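Local atomic coordinates of zinc peptidase (Vibrio cholerae, PDB entry 2GU1), a protein that cleaves the peptide cross-links between adjacent peptidoglycan strands as a zinc-dependent DD-endopeptidase, probably allowing new glycans to be inserted as the cell wall expands. Residues P244-G249 with G295-L300; Y204-A209 with F237-G242; S65-H70 with A77-E82. One frame throughout, in Å; residues are numbered along the deposited sequence.

Interaction 1 of 3, residues P244-G249 with G295-L300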
ATOM      1  N   PRO A 244     -13.900 -17.702   7.372  1.00 24.80           N
ATOM      2  CA  PRO A 244     -12.949 -16.809   8.034  1.00 24.80           C
ATOM      3  C   PRO A 244     -11.768 -16.443   7.140  1.00 24.45           C
ATOM      4  O   PRO A 244     -11.258 -17.276   6.380  1.00 24.05           O
ATOM      5  CB  PRO A 244     -12.520 -17.606   9.267  1.00 25.11           C
ATOM      6  CG  PRO A 244     -12.593 -19.026   8.774  1.00 29.15           C
ATOM      7  CD  PRO A 244     -13.925 -19.020   8.032  1.00 24.71           C
ATOM      8  N   VAL A 245     -11.347 -15.186   7.242  1.00 21.25           N
ATOM      9  CA  VAL A 245     -10.227 -14.657   6.466  1.00 21.67           C
ATOM     10  C   VAL A 245      -9.210 -14.209   7.504  1.00 22.53           C
ATOM     11  O   VAL A 245      -9.574 -13.547   8.473  1.00 21.56           O
ATOM     12  CB  VAL A 245     -10.673 -13.437   5.615  1.00 21.43           C
ATOM     13  CG1 VAL A 245      -9.484 -12.820   4.898  1.00 19.48           C
ATOM     14  CG2 VAL A 245     -11.726 -13.871   4.613  1.00 23.80           C
ATOM     15  N   TYR A 246      -7.947 -14.581   7.310  1.00 22.21           N
ATOM     16  CA  TYR A 246      -6.901 -14.236   8.263  1.00 24.04           C
ATOM     17  C   TYR A 246      -5.782 -13.420   7.637  1.00 24.54           C
ATOM     18  O   TYR A 246      -5.495 -13.566   6.450  1.00 25.52           O
ATOM     19  CB  TYR A 246      -6.275 -15.504   8.832  1.00 25.93           C
ATOM     20  CG  TYR A 246      -7.278 -16.518   9.321  1.00 30.25           C
ATOM     21  CD1 TYR A 246      -7.764 -16.476  10.628  1.00 29.53           C
ATOM     22  CD2 TYR A 246      -7.740 -17.523   8.473  1.00 29.10           C
ATOM     23  CE1 TYR A 246      -8.686 -17.423  11.080  1.00 32.44           C
ATOM     24  CE2 TYR A 246      -8.662 -18.473   8.915  1.00 32.76           C
ATOM     25  CZ  TYR A 246      -9.126 -18.417  10.216  1.00 32.24           C
ATOM     26  OH  TYR A 246     -10.007 -19.373  10.660  1.00 34.34           O
ATOM     27  N   SER A 247      -5.139 -12.588   8.452  1.00 24.44           N
ATOM     28  CA  SER A 247      -4.014 -11.788   7.976  1.00 24.96           C
ATOM     29  C   SER A 247      -2.847 -12.741   7.779  1.00 25.33           C
ATOM     30  O   SER A 247      -2.623 -13.637   8.596  1.00 24.70           O
ATOM     31  CB  SER A 247      -3.616 -10.722   9.001  1.00 24.99           C
ATOM     32  OG  SER A 247      -2.420 -10.054   8.599  1.00 25.62           O
ATOM     33  N   THR A 248      -2.108 -12.557   6.691  1.00 22.99           N
ATOM     34  CA  THR A 248      -0.966 -13.414   6.417  1.00 22.82           C
ATOM     35  C   THR A 248       0.283 -12.920   7.145  1.00 23.72           C
ATOM     36  O   THR A 248       1.366 -13.489   6.999  1.00 25.10           O
ATOM     37  CB  THR A 248      -0.691 -13.479   4.910  1.00 24.50           C
ATOM     38  OG1 THR A 248      -0.693 -12.151   4.365  1.00 23.26           O
ATOM     39  CG2 THR A 248      -1.771 -14.310   4.215  1.00 21.45           C
ATOM     40  N   GLY A 249       0.135 -11.858   7.931  1.00 22.18           N
ATOM     41  CA  GLY A 249       1.286 -11.346   8.657  1.00 24.62           C
ATOM     42  C   GLY A 249       0.970 -10.330   9.738  1.00 27.33           C
ATOM     43  O   GLY A 249      -0.135  -9.784   9.796  1.00 24.14           O
ATOM     44  N   GLY A 295      -2.021 -14.645  11.126  1.00 34.44           N
ATOM     45  CA  GLY A 295      -3.000 -15.701  11.329  1.00 32.03           C
ATOM     46  C   GLY A 295      -4.259 -15.274  12.058  1.00 33.55           C
ATOM     47  O   GLY A 295      -5.199 -16.063  12.213  1.00 31.55           O
ATOM     48  N   GLN A 296      -4.290 -14.027  12.509  1.00 32.66           N
ATOM     49  CA  GLN A 296      -5.451 -13.507  13.219  1.00 34.07           C
ATOM     50  C   GLN A 296      -6.643 -13.341  12.278  1.00 33.82           C
ATOM     51  O   GLN A 296      -6.486 -12.937  11.121  1.00 31.11           O
ATOM     52  CB  GLN A 296      -5.113 -12.155  13.848  1.00 35.66           C
ATOM     53  CG  GLN A 296      -6.162 -11.631  14.804  1.00 37.58           C
ATOM     54  CD  GLN A 296      -5.807 -10.265  15.357  1.00 39.86           C
ATOM     55  OE1 GLN A 296      -4.632  -9.943  15.536  1.00 39.71           O
ATOM     56  NE2 GLN A 296      -6.824  -9.459  15.645  1.00 40.67           N
ATOM     57  N   LYS A 297      -7.837 -13.659  12.773  1.00 32.57           N
ATOM     58  CA  LYS A 297      -9.042 -13.513  11.963  1.00 32.20           C
ATOM     59  C   LYS A 297      -9.326 -12.025  11.840  1.00 32.46           C
ATOM     60  O   LYS A 297      -9.349 -11.306  12.839  1.00 33.33           O
ATOM     61  CB  LYS A 297     -10.235 -14.230  12.614  1.00 32.96           C
ATOM     62  CG  LYS A 297     -11.535 -14.047  11.844  1.00 35.06           C
ATOM     63  CD  LYS A 297     -12.505 -15.210  12.043  1.00 38.91           C
ATOM     64  CE  LYS A 297     -13.011 -15.304  13.468  1.00 40.72           C
ATOM     65  NZ  LYS A 297     -14.016 -16.408  13.609  1.00 44.01           N
ATOM     66  N   ILE A 298      -9.543 -11.558  10.615  1.00 32.34           N
ATOM     67  CA  ILE A 298      -9.795 -10.142  10.391  1.00 29.93           C
ATOM     68  C   ILE A 298     -11.107  -9.872   9.667  1.00 29.05           C
ATOM     69  O   ILE A 298     -11.606  -8.742   9.666  1.00 30.30           O
ATOM     70  CB  ILE A 298      -8.631  -9.506   9.596  1.00 29.66           C
ATOM     71  CG1 ILE A 298      -8.474 -10.203   8.244  1.00 29.11           C
ATOM     72  CG2 ILE A 298      -7.344  -9.616  10.399  1.00 27.13           C
ATOM     73  CD1 ILE A 298      -7.303  -9.671   7.404  1.00 29.10           C
ATOM     74  N   ALA A 299     -11.675 -10.904   9.055  1.00 27.41           N
ATOM     75  CA  ALA A 299     -12.932 -10.734   8.346  1.00 25.46           C
ATOM     76  C   ALA A 299     -13.552 -12.058   7.945  1.00 25.13           C
ATOM     77  O   ALA A 299     -13.000 -13.128   8.210  1.00 26.12           O
ATOM     78  CB  ALA A 299     -12.714  -9.878   7.103  1.00 27.59           C
ATOM     79  N   LEU A 300     -14.707 -11.968   7.298  1.00 24.48           N
ATOM     80  CA  LEU A 300     -15.411 -13.138   6.817  1.00 22.72           C
ATOM     81  C   LEU A 300     -15.559 -12.915   5.318  1.00 23.53           C
ATOM     82  O   LEU A 300     -16.016 -11.848   4.880  1.00 22.42           O
ATOM     83  CB  LEU A 300     -16.786 -13.254   7.488  1.00 20.13           C
ATOM     84  CG  LEU A 300     -16.763 -13.363   9.022  1.00 25.05           C
ATOM     85  CD1 LEU A 300     -18.191 -13.506   9.551  1.00 26.91           C
ATOM     86  CD2 LEU A 300     -15.923 -14.565   9.443  1.00 25.72           C
TER
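The ring of Tyr246 lies obliquely across the start of the Lys297 side chain, its CD1 3.5 Å from Lys297 CA and its CE1 3.9 Å from Lys297 CB. The two residues sit just beyond a classic beta bulge in the antiparallel pairing of strands 244-246 and 297-300, within the M23 peptidase domain. The bulge is defined by Ile298 and Ala299, which both face Val245. Val245 O takes a nearly straight bond from Ile298 N (2.9 Å, 174°) and a weak one from Ala299 N (3.4 Å), while Val245 N donates to Ala299 O. The register then slips by one residue, so that Tyr246 pairs with Lys297, a non-hydrogen-bonded pair whose side chains diverge; the short axes stand at 140°, well short of strict antiparallel.

Tyr246 CG lies anti to its carbonyl carbon (chi1 -49°), which brings the ring beside the 295-297 backbone, with the carbonyl carbon of Gln296 at its edge. Its hydroxyl is engaged by Asp207, outside the pair. Lys297 bends at chi3 and lays CD 3.7 Å from Pro244 CB, so its aliphatic part touches that proline. On the buried side Val245 meets the CB of Ala299 and CG1 of Ile298, and strand 274-281 packs beneath through Tyr278 and Leu281. The Val245 side chain is about 13 Å from the zinc ion, so the pairing belongs to the catalytic domain but not to the metal site itself.

Past the strands the pairing continues through the loops: Ser247 N donates to Gln296 O, and Gly295 N returns a bond of 2.8 Å to Ser247 O. The hydroxyl of Ser247 bonds within its own segment, OG reaching an in-plane lone pair of Gly249 O at 2.6 Å.

Interaction 2 of 3, residues Y204-A209 with F237-G242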
ATOM      1  N   TYR A 204      -1.120 -18.498   2.918  1.00 27.21           N
ATOM      2  CA  TYR A 204      -2.570 -18.402   2.719  1.00 25.40           C
ATOM      3  C   TYR A 204      -3.363 -17.574   3.728  1.00 23.55           C
ATOM      4  O   TYR A 204      -3.079 -17.603   4.921  1.00 24.46           O
ATOM      5  CB  TYR A 204      -3.169 -19.816   2.698  1.00 26.49           C
ATOM      6  CG  TYR A 204      -2.599 -20.700   1.611  1.00 24.32           C
ATOM      7  CD1 TYR A 204      -2.995 -20.551   0.286  1.00 25.78           C
ATOM      8  CD2 TYR A 204      -1.630 -21.659   1.906  1.00 26.45           C
ATOM      9  CE1 TYR A 204      -2.439 -21.335  -0.728  1.00 26.49           C
ATOM     10  CE2 TYR A 204      -1.070 -22.444   0.908  1.00 24.34           C
ATOM     11  CZ  TYR A 204      -1.477 -22.280  -0.406  1.00 29.19           C
ATOM     12  OH  TYR A 204      -0.915 -23.057  -1.396  1.00 28.65           O
ATOM     13  N   PRO A 205      -4.377 -16.825   3.247  1.00 21.80           N
ATOM     14  CA  PRO A 205      -5.242 -15.985   4.082  1.00 22.19           C
ATOM     15  C   PRO A 205      -6.496 -16.740   4.541  1.00 21.10           C
ATOM     16  O   PRO A 205      -7.382 -16.156   5.166  1.00 21.33           O
ATOM     17  CB  PRO A 205      -5.596 -14.827   3.157  1.00 20.92           C
ATOM     18  CG  PRO A 205      -5.743 -15.532   1.829  1.00 25.11           C
ATOM     19  CD  PRO A 205      -4.546 -16.486   1.817  1.00 22.69           C
ATOM     20  N   VAL A 206      -6.577 -18.029   4.212  1.00 21.79           N
ATOM     21  CA  VAL A 206      -7.731 -18.839   4.596  1.00 22.09           C
ATOM     22  C   VAL A 206      -7.299 -20.249   5.017  1.00 25.17           C
ATOM     23  O   VAL A 206      -6.158 -20.671   4.770  1.00 22.34           O
ATOM     24  CB  VAL A 206      -8.757 -18.971   3.432  1.00 22.29           C
ATOM     25  CG1 VAL A 206      -9.362 -17.602   3.084  1.00 23.76           C
ATOM     26  CG2 VAL A 206      -8.083 -19.577   2.217  1.00 24.93           C
ATOM     27  N   ASP A 207      -8.220 -20.975   5.648  1.00 26.29           N
ATOM     28  CA  ASP A 207      -7.940 -22.327   6.102  1.00 27.64           C
ATOM     29  C   ASP A 207      -7.826 -23.294   4.931  1.00 28.55           C
ATOM     30  O   ASP A 207      -8.338 -23.031   3.834  1.00 25.43           O
ATOM     31  CB  ASP A 207      -9.022 -22.785   7.084  1.00 30.92           C
ATOM     32  CG  ASP A 207      -9.008 -21.983   8.376  1.00 31.87           C
ATOM     33  OD1 ASP A 207      -7.921 -21.840   8.987  1.00 32.32           O
ATOM     34  OD2 ASP A 207     -10.083 -21.498   8.786  1.00 35.85           O
ATOM     35  N   LYS A 208      -7.149 -24.416   5.170  1.00 30.07           N
ATOM     36  CA  LYS A 208      -6.931 -25.423   4.134  1.00 30.18           C
ATOM     37  C   LYS A 208      -8.164 -25.767   3.313  1.00 28.89           C
ATOM     38  O   LYS A 208      -8.080 -25.962   2.094  1.00 26.29           O
ATOM     39  CB  LYS A 208      -6.363 -26.706   4.759  1.00 36.06           C
ATOM     40  CG  LYS A 208      -5.027 -26.512   5.467  1.00 40.60           C
ATOM     41  CD  LYS A 208      -4.431 -27.843   5.914  1.00 44.54           C
ATOM     42  CE  LYS A 208      -3.090 -27.645   6.598  1.00 47.61           C
ATOM     43  NZ  LYS A 208      -2.466 -28.945   6.990  1.00 49.57           N
ATOM     44  N   ALA A 209      -9.312 -25.834   3.966  1.00 26.69           N
ATOM     45  CA  ALA A 209     -10.544 -26.184   3.266  1.00 29.72           C
ATOM     46  C   ALA A 209     -10.900 -25.266   2.097  1.00 30.01           C
ATOM     47  O   ALA A 209     -11.570 -25.690   1.155  1.00 32.36           O
ATOM     48  CB  ALA A 209     -11.711 -26.228   4.266  1.00 29.33           C
ATOM     49  N   PHE A 237      -9.548 -17.239  -3.974  1.00 25.08           N
ATOM     50  CA  PHE A 237      -9.718 -18.490  -3.225  1.00 25.89           C
ATOM     51  C   PHE A 237     -11.202 -18.849  -3.172  1.00 26.28           C
ATOM     52  O   PHE A 237     -12.067 -17.968  -3.045  1.00 25.92           O
ATOM     53  CB  PHE A 237      -9.160 -18.350  -1.800  1.00 25.63           C
ATOM     54  CG  PHE A 237      -7.664 -18.223  -1.745  1.00 24.37           C
ATOM     55  CD1 PHE A 237      -6.847 -19.298  -2.087  1.00 25.77           C
ATOM     56  CD2 PHE A 237      -7.068 -17.018  -1.382  1.00 25.73           C
ATOM     57  CE1 PHE A 237      -5.456 -19.174  -2.070  1.00 26.50           C
ATOM     58  CE2 PHE A 237      -5.682 -16.879  -1.358  1.00 24.72           C
ATOM     59  CZ  PHE A 237      -4.870 -17.959  -1.704  1.00 25.29           C
ATOM     60  N   ALA A 238     -11.494 -20.144  -3.284  1.00 26.59           N
ATOM     61  CA  ALA A 238     -12.865 -20.638  -3.291  1.00 28.03           C
ATOM     62  C   ALA A 238     -13.481 -20.684  -1.900  1.00 28.98           C
ATOM     63  O   ALA A 238     -13.634 -21.756  -1.310  1.00 31.98           O
ATOM     64  CB  ALA A 238     -12.909 -22.024  -3.924  1.00 27.37           C
ATOM     65  N   THR A 239     -13.841 -19.519  -1.381  1.00 27.51           N
ATOM     66  CA  THR A 239     -14.438 -19.428  -0.053  1.00 26.50           C
ATOM     67  C   THR A 239     -15.942 -19.238  -0.078  1.00 27.38           C
ATOM     68  O   THR A 239     -16.478 -18.524  -0.924  1.00 28.26           O
ATOM     69  CB  THR A 239     -13.881 -18.232   0.737  1.00 25.50           C
ATOM     70  OG1 THR A 239     -13.994 -17.047  -0.065  1.00 28.52           O
ATOM     71  CG2 THR A 239     -12.443 -18.458   1.118  1.00 23.24           C
ATOM     72  N   PRO A 240     -16.651 -19.894   0.849  1.00 27.00           N
ATOM     73  CA  PRO A 240     -18.104 -19.739   0.904  1.00 25.78           C
ATOM     74  C   PRO A 240     -18.285 -18.384   1.590  1.00 25.09           C
ATOM     75  O   PRO A 240     -17.379 -17.930   2.283  1.00 20.99           O
ATOM     76  CB  PRO A 240     -18.545 -20.868   1.835  1.00 27.71           C
ATOM     77  CG  PRO A 240     -17.432 -21.876   1.739  1.00 30.61           C
ATOM     78  CD  PRO A 240     -16.209 -21.002   1.710  1.00 28.00           C
ATOM     79  N   ILE A 241     -19.422 -17.729   1.388  1.00 21.66           N
ATOM     80  CA  ILE A 241     -19.656 -16.465   2.063  1.00 22.02           C
ATOM     81  C   ILE A 241     -19.640 -16.829   3.548  1.00 22.19           C
ATOM     82  O   ILE A 241     -20.259 -17.822   3.942  1.00 22.89           O
ATOM     83  CB  ILE A 241     -21.046 -15.891   1.704  1.00 22.11           C
ATOM     84  CG1 ILE A 241     -21.108 -15.598   0.205  1.00 21.61           C
ATOM     85  CG2 ILE A 241     -21.323 -14.640   2.520  1.00 24.37           C
ATOM     86  CD1 ILE A 241     -22.471 -15.106  -0.295  1.00 25.48           C
ATOM     87  N   GLY A 242     -18.920 -16.059   4.359  1.00 22.22           N
ATOM     88  CA  GLY A 242     -18.869 -16.338   5.788  1.00 22.29           C
ATOM     89  C   GLY A 242     -17.619 -17.069   6.254  1.00 24.59           C
ATOM     90  O   GLY A 242     -17.387 -17.201   7.460  1.00 25.72           O
TER
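Phe237 sends its ring into Tyr204, Pro205 and Val206, and its atoms can be followed outward from CB. With chi1 at -69°, CG stands anti to the carbonyl carbon, and the ring runs on toward residues 204-206. At its base, CG lies 4.2 Å from Val206 CG2, a methyl that sits over one face of the ring. Further out, CD2 meets Pro205 CG at 3.8 Å. The tightest approach follows at CE2, only 3.4 Å from Pro205 CD; the proline comes from the opposite direction and presents its CG and CD obliquely to the ring. On the other flank CE1 is 3.7 Å from Tyr204 CD1, lying in the plane of the tyrosine ring at its edge. The ring planes are turned by 71° and their centroids are 5.9 Å apart. CZ, at the tip, is 3.8 Å from both Tyr204 CD1 and Pro205 CD.

A second, smaller apolar contact joins Val206 CG1 to Thr239 CG2. No hydrogen bond crosses between the two segments, so the evidence is for a purely apolar join. Leu312 of strand 312-318 also packs against Pro205, Val206 and Thr239, and Ile213 against Phe237.

Phe237 directly follows the zinc ligand Asp236 of the HxxxD motif, which with His232 and His313 binds the metal. Its side chain is about 9 Å from the zinc, so this apolar cluster lies next to the catalytic site of the M23 peptidase fold.

Interaction 3 of 3, residues S65-H70 with A77-E82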
ATOM      1  N   SER A  65     -12.893  12.939 -20.777  1.00 31.11           N
ATOM      2  CA  SER A  65     -12.320  12.028 -21.760  1.00 32.23           C
ATOM      3  C   SER A  65     -11.101  11.318 -21.169  1.00 31.26           C
ATOM      4  O   SER A  65     -10.725  10.233 -21.610  1.00 29.34           O
ATOM      5  CB  SER A  65     -11.910  12.789 -23.021  1.00 33.62           C
ATOM      6  OG  SER A  65     -10.853  13.687 -22.750  1.00 38.71           O
ATOM      7  N   ARG A  66     -10.482  11.945 -20.174  1.00 30.06           N
ATOM      8  CA  ARG A  66      -9.323  11.364 -19.516  1.00 30.43           C
ATOM      9  C   ARG A  66      -9.033  11.992 -18.160  1.00 30.12           C
ATOM     10  O   ARG A  66      -9.105  13.214 -17.998  1.00 30.09           O
ATOM     11  CB  ARG A  66      -8.082  11.502 -20.391  1.00 31.54           C
ATOM     12  CG  ARG A  66      -6.801  11.265 -19.619  1.00 37.70           C
ATOM     13  CD  ARG A  66      -5.581  11.377 -20.501  1.00 40.26           C
ATOM     14  NE  ARG A  66      -5.463  10.227 -21.388  1.00 43.66           N
ATOM     15  CZ  ARG A  66      -4.485  10.067 -22.270  1.00 46.39           C
ATOM     16  NH1 ARG A  66      -3.539  10.990 -22.386  1.00 45.88           N
ATOM     17  NH2 ARG A  66      -4.447   8.978 -23.028  1.00 48.12           N
ATOM     18  N   LEU A  67      -8.697  11.136 -17.198  1.00 27.60           N
ATOM     19  CA  LEU A  67      -8.355  11.550 -15.838  1.00 25.19           C
ATOM     20  C   LEU A  67      -6.929  11.100 -15.540  1.00 23.94           C
ATOM     21  O   LEU A  67      -6.581   9.939 -15.778  1.00 21.53           O
ATOM     22  CB  LEU A  67      -9.298  10.894 -14.819  1.00 25.62           C
ATOM     23  CG  LEU A  67      -8.835  10.916 -13.357  1.00 26.15           C
ATOM     24  CD1 LEU A  67      -8.959  12.325 -12.810  1.00 25.37           C
ATOM     25  CD2 LEU A  67      -9.672   9.946 -12.521  1.00 26.18           C
ATOM     26  N   ILE A  68      -6.107  12.013 -15.028  1.00 20.58           N
ATOM     27  CA  ILE A  68      -4.735  11.674 -14.669  1.00 22.04           C
ATOM     28  C   ILE A  68      -4.590  11.926 -13.168  1.00 24.19           C
ATOM     29  O   ILE A  68      -4.812  13.048 -12.687  1.00 24.19           O
ATOM     30  CB  ILE A  68      -3.684  12.535 -15.421  1.00 22.74           C
ATOM     31  CG1 ILE A  68      -3.836  12.372 -16.938  1.00 22.04           C
ATOM     32  CG2 ILE A  68      -2.275  12.088 -15.043  1.00 23.88           C
ATOM     33  CD1 ILE A  68      -5.017  13.125 -17.505  1.00 25.78           C
ATOM     34  N   TYR A  69      -4.250  10.873 -12.434  1.00 21.33           N
ATOM     35  CA  TYR A  69      -4.060  10.971 -10.995  1.00 21.39           C
ATOM     36  C   TYR A  69      -2.557  11.026 -10.738  1.00 21.20           C
ATOM     37  O   TYR A  69      -1.851  10.018 -10.838  1.00 20.57           O
ATOM     38  CB  TYR A  69      -4.720   9.765 -10.291  1.00 22.23           C
ATOM     39  CG  TYR A  69      -4.367   9.562  -8.825  1.00 25.55           C
ATOM     40  CD1 TYR A  69      -4.013  10.639  -7.999  1.00 24.88           C
ATOM     41  CD2 TYR A  69      -4.411   8.285  -8.257  1.00 25.68           C
ATOM     42  CE1 TYR A  69      -3.708  10.442  -6.638  1.00 25.63           C
ATOM     43  CE2 TYR A  69      -4.117   8.077  -6.912  1.00 26.12           C
ATOM     44  CZ  TYR A  69      -3.764   9.158  -6.107  1.00 26.73           C
ATOM     45  OH  TYR A  69      -3.464   8.935  -4.787  1.00 26.05           O
ATOM     46  N   HIS A  70      -2.068  12.230 -10.450  1.00 21.24           N
ATOM     47  CA  HIS A  70      -0.656  12.451 -10.158  1.00 21.27           C
ATOM     48  C   HIS A  70      -0.380  12.113  -8.692  1.00 23.45           C
ATOM     49  O   HIS A  70      -0.567  12.954  -7.807  1.00 19.88           O
ATOM     50  CB  HIS A  70      -0.286  13.920 -10.434  1.00 23.07           C
ATOM     51  CG  HIS A  70      -0.381  14.303 -11.881  1.00 23.45           C
ATOM     52  ND1 HIS A  70       0.600  13.992 -12.799  1.00 25.27           N
ATOM     53  CD2 HIS A  70      -1.356  14.942 -12.572  1.00 25.60           C
ATOM     54  CE1 HIS A  70       0.233  14.421 -13.995  1.00 26.63           C
ATOM     55  NE2 HIS A  70      -0.952  15.000 -13.884  1.00 28.20           N
ATOM     56  N   ALA A  77      -1.438   7.629 -12.510  1.00 25.16           N
ATOM     57  CA  ALA A  77      -2.393   6.639 -12.994  1.00 26.06           C
ATOM     58  C   ALA A  77      -3.222   7.369 -14.048  1.00 27.18           C
ATOM     59  O   ALA A  77      -3.768   8.436 -13.775  1.00 28.18           O
ATOM     60  CB  ALA A  77      -3.291   6.169 -11.852  1.00 25.03           C
ATOM     61  N   ILE A  78      -3.309   6.801 -15.245  1.00 27.83           N
ATOM     62  CA  ILE A  78      -4.043   7.424 -16.338  1.00 26.44           C
ATOM     63  C   ILE A  78      -5.309   6.647 -16.698  1.00 27.51           C
ATOM     64  O   ILE A  78      -5.244   5.470 -17.062  1.00 26.72           O
ATOM     65  CB  ILE A  78      -3.138   7.523 -17.567  1.00 30.10           C
ATOM     66  CG1 ILE A  78      -1.840   8.232 -17.175  1.00 28.25           C
ATOM     67  CG2 ILE A  78      -3.862   8.249 -18.698  1.00 29.37           C
ATOM     68  CD1 ILE A  78      -0.734   8.111 -18.201  1.00 33.05           C
ATOM     69  N   TYR A  79      -6.458   7.310 -16.582  1.00 26.65           N
ATOM     70  CA  TYR A  79      -7.752   6.698 -16.882  1.00 26.12           C
ATOM     71  C   TYR A  79      -8.282   7.305 -18.184  1.00 27.46           C
ATOM     72  O   TYR A  79      -8.674   8.477 -18.224  1.00 25.58           O
ATOM     73  CB  TYR A  79      -8.731   6.949 -15.727  1.00 24.93           C
ATOM     74  CG  TYR A  79      -8.271   6.368 -14.394  1.00 23.81           C
ATOM     75  CD1 TYR A  79      -8.729   5.126 -13.956  1.00 23.77           C
ATOM     76  CD2 TYR A  79      -7.333   7.043 -13.597  1.00 23.75           C
ATOM     77  CE1 TYR A  79      -8.269   4.561 -12.750  1.00 26.55           C
ATOM     78  CE2 TYR A  79      -6.865   6.485 -12.398  1.00 25.62           C
ATOM     79  CZ  TYR A  79      -7.336   5.249 -11.980  1.00 27.42           C
ATOM     80  OH  TYR A  79      -6.886   4.703 -10.789  1.00 28.42           O
ATOM     81  N   THR A  80      -8.299   6.499 -19.242  1.00 27.35           N
ATOM     82  CA  THR A  80      -8.740   6.968 -20.553  1.00 29.22           C
ATOM     83  C   THR A  80     -10.077   6.406 -21.020  1.00 30.28           C
ATOM     84  O   THR A  80     -10.318   5.201 -20.931  1.00 30.57           O
ATOM     85  CB  THR A  80      -7.678   6.646 -21.617  1.00 29.25           C
ATOM     86  OG1 THR A  80      -6.434   7.244 -21.237  1.00 34.02           O
ATOM     87  CG2 THR A  80      -8.096   7.189 -22.976  1.00 29.63           C
ATOM     88  N   ARG A  81     -10.940   7.286 -21.526  1.00 31.45           N
ATOM     89  CA  ARG A  81     -12.245   6.868 -22.023  1.00 32.40           C
ATOM     90  C   ARG A  81     -12.100   6.192 -23.384  1.00 33.69           C
ATOM     91  O   ARG A  81     -11.383   6.680 -24.259  1.00 29.79           O
ATOM     92  CB  ARG A  81     -13.202   8.061 -22.135  1.00 34.62           C
ATOM     93  CG  ARG A  81     -14.562   7.680 -22.720  1.00 40.14           C
ATOM     94  CD  ARG A  81     -15.647   8.700 -22.416  1.00 44.31           C
ATOM     95  NE  ARG A  81     -15.359  10.026 -22.957  1.00 49.01           N
ATOM     96  CZ  ARG A  81     -15.231  10.303 -24.250  1.00 50.97           C
ATOM     97  NH1 ARG A  81     -15.365   9.343 -25.157  1.00 52.92           N
ATOM     98  NH2 ARG A  81     -14.968  11.546 -24.635  1.00 51.97           N
ATOM     99  N   GLU A  82     -12.781   5.060 -23.543  1.00 33.90           N
ATOM    100  CA  GLU A  82     -12.742   4.286 -24.782  1.00 35.13           C
ATOM    101  C   GLU A  82     -13.993   4.563 -25.626  1.00 34.64           C
ATOM    102  O   GLU A  82     -14.992   5.080 -25.121  1.00 34.21           O
ATOM    103  CB  GLU A  82     -12.658   2.789 -24.457  1.00 35.51           C
ATOM    104  CG  GLU A  82     -11.385   2.344 -23.741  1.00 37.88           C
ATOM    105  CD  GLU A  82     -10.135   2.487 -24.599  1.00 42.09           C
ATOM    106  OE1 GLU A  82     -10.273   2.662 -25.828  1.00 45.34           O
ATOM    107  OE2 GLU A  82      -9.016   2.412 -24.047  1.00 41.96           O
TER
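Arg66 grips Thr80 side-on: NE and NH2 both donate to the single atom OG1, at 3.1 and 3.2 Å. The bonds are bent, and OG1 lies 18° out of the guanidinium plane. Thr80 OG1 stands anti to the carbonyl carbon (chi1 -57°), on the side from which the arginine, bent at chi3, arrives. Ile78 CG2 covers one face of the same guanidinium, 3.7 Å above its plane and offset toward the rim.

Backbone bonds form the second group. Leu67 pairs with Tyr79 and Tyr69 with Ala77, each through two bonds, the straightest being Tyr69 N to Ala77 O (2.8 Å). Arg81 N adds a bond to Ser65 O. The non-hydrogen-bonded pairs are Arg66 with Thr80 and Ile68 with Ile78. Strand axes at 173° confirm an almost ideal antiparallel match.

Apolar contacts make the third. Leu67 CD2 lies 3.9 Å from Tyr79 CD2, the two side chains side by side and pointing the same way, and Tyr69 CB reaches Ala77 CB at 4.2 Å. Tyr79 goes on to pack against Ile35 and Val38 of helix 29-38, and its hydroxyl bonds to Asp39 just after that helix; Tyr69 OH bonds to Glu52.

Strands 64-70 and 75-81 thus form a beta hairpin that supplies the third and fourth strands of the five-stranded antiparallel sheet in the LysM-like domain, flanked by 53-58 and 87-93, with the Leu67, Tyr69, Ala77 and Tyr79 face turned to the helical side.

How the interactions relate
From the N terminus the first closure is interaction 3, a hairpin with only six residues between its segments, lying within the LysM-like sheet. Interaction 2 follows, spanning 27 residues to bring the loop after strand 189-191 against the loop after strand 235-237. Interaction 1 comes last and spans 45 residues, joining strand 244-246 to strand 297-300. The three follow in series, so none nests in or crosses another. Interactions 1 and 2 touch, with centres 10 Å apart: Tyr246 N meets Pro205 O at 2.7 Å, a probable hydrogen bond that ties segment 204-209 to the M23 domain. Interaction 3 stays about 23 Å from both by nearest atoms.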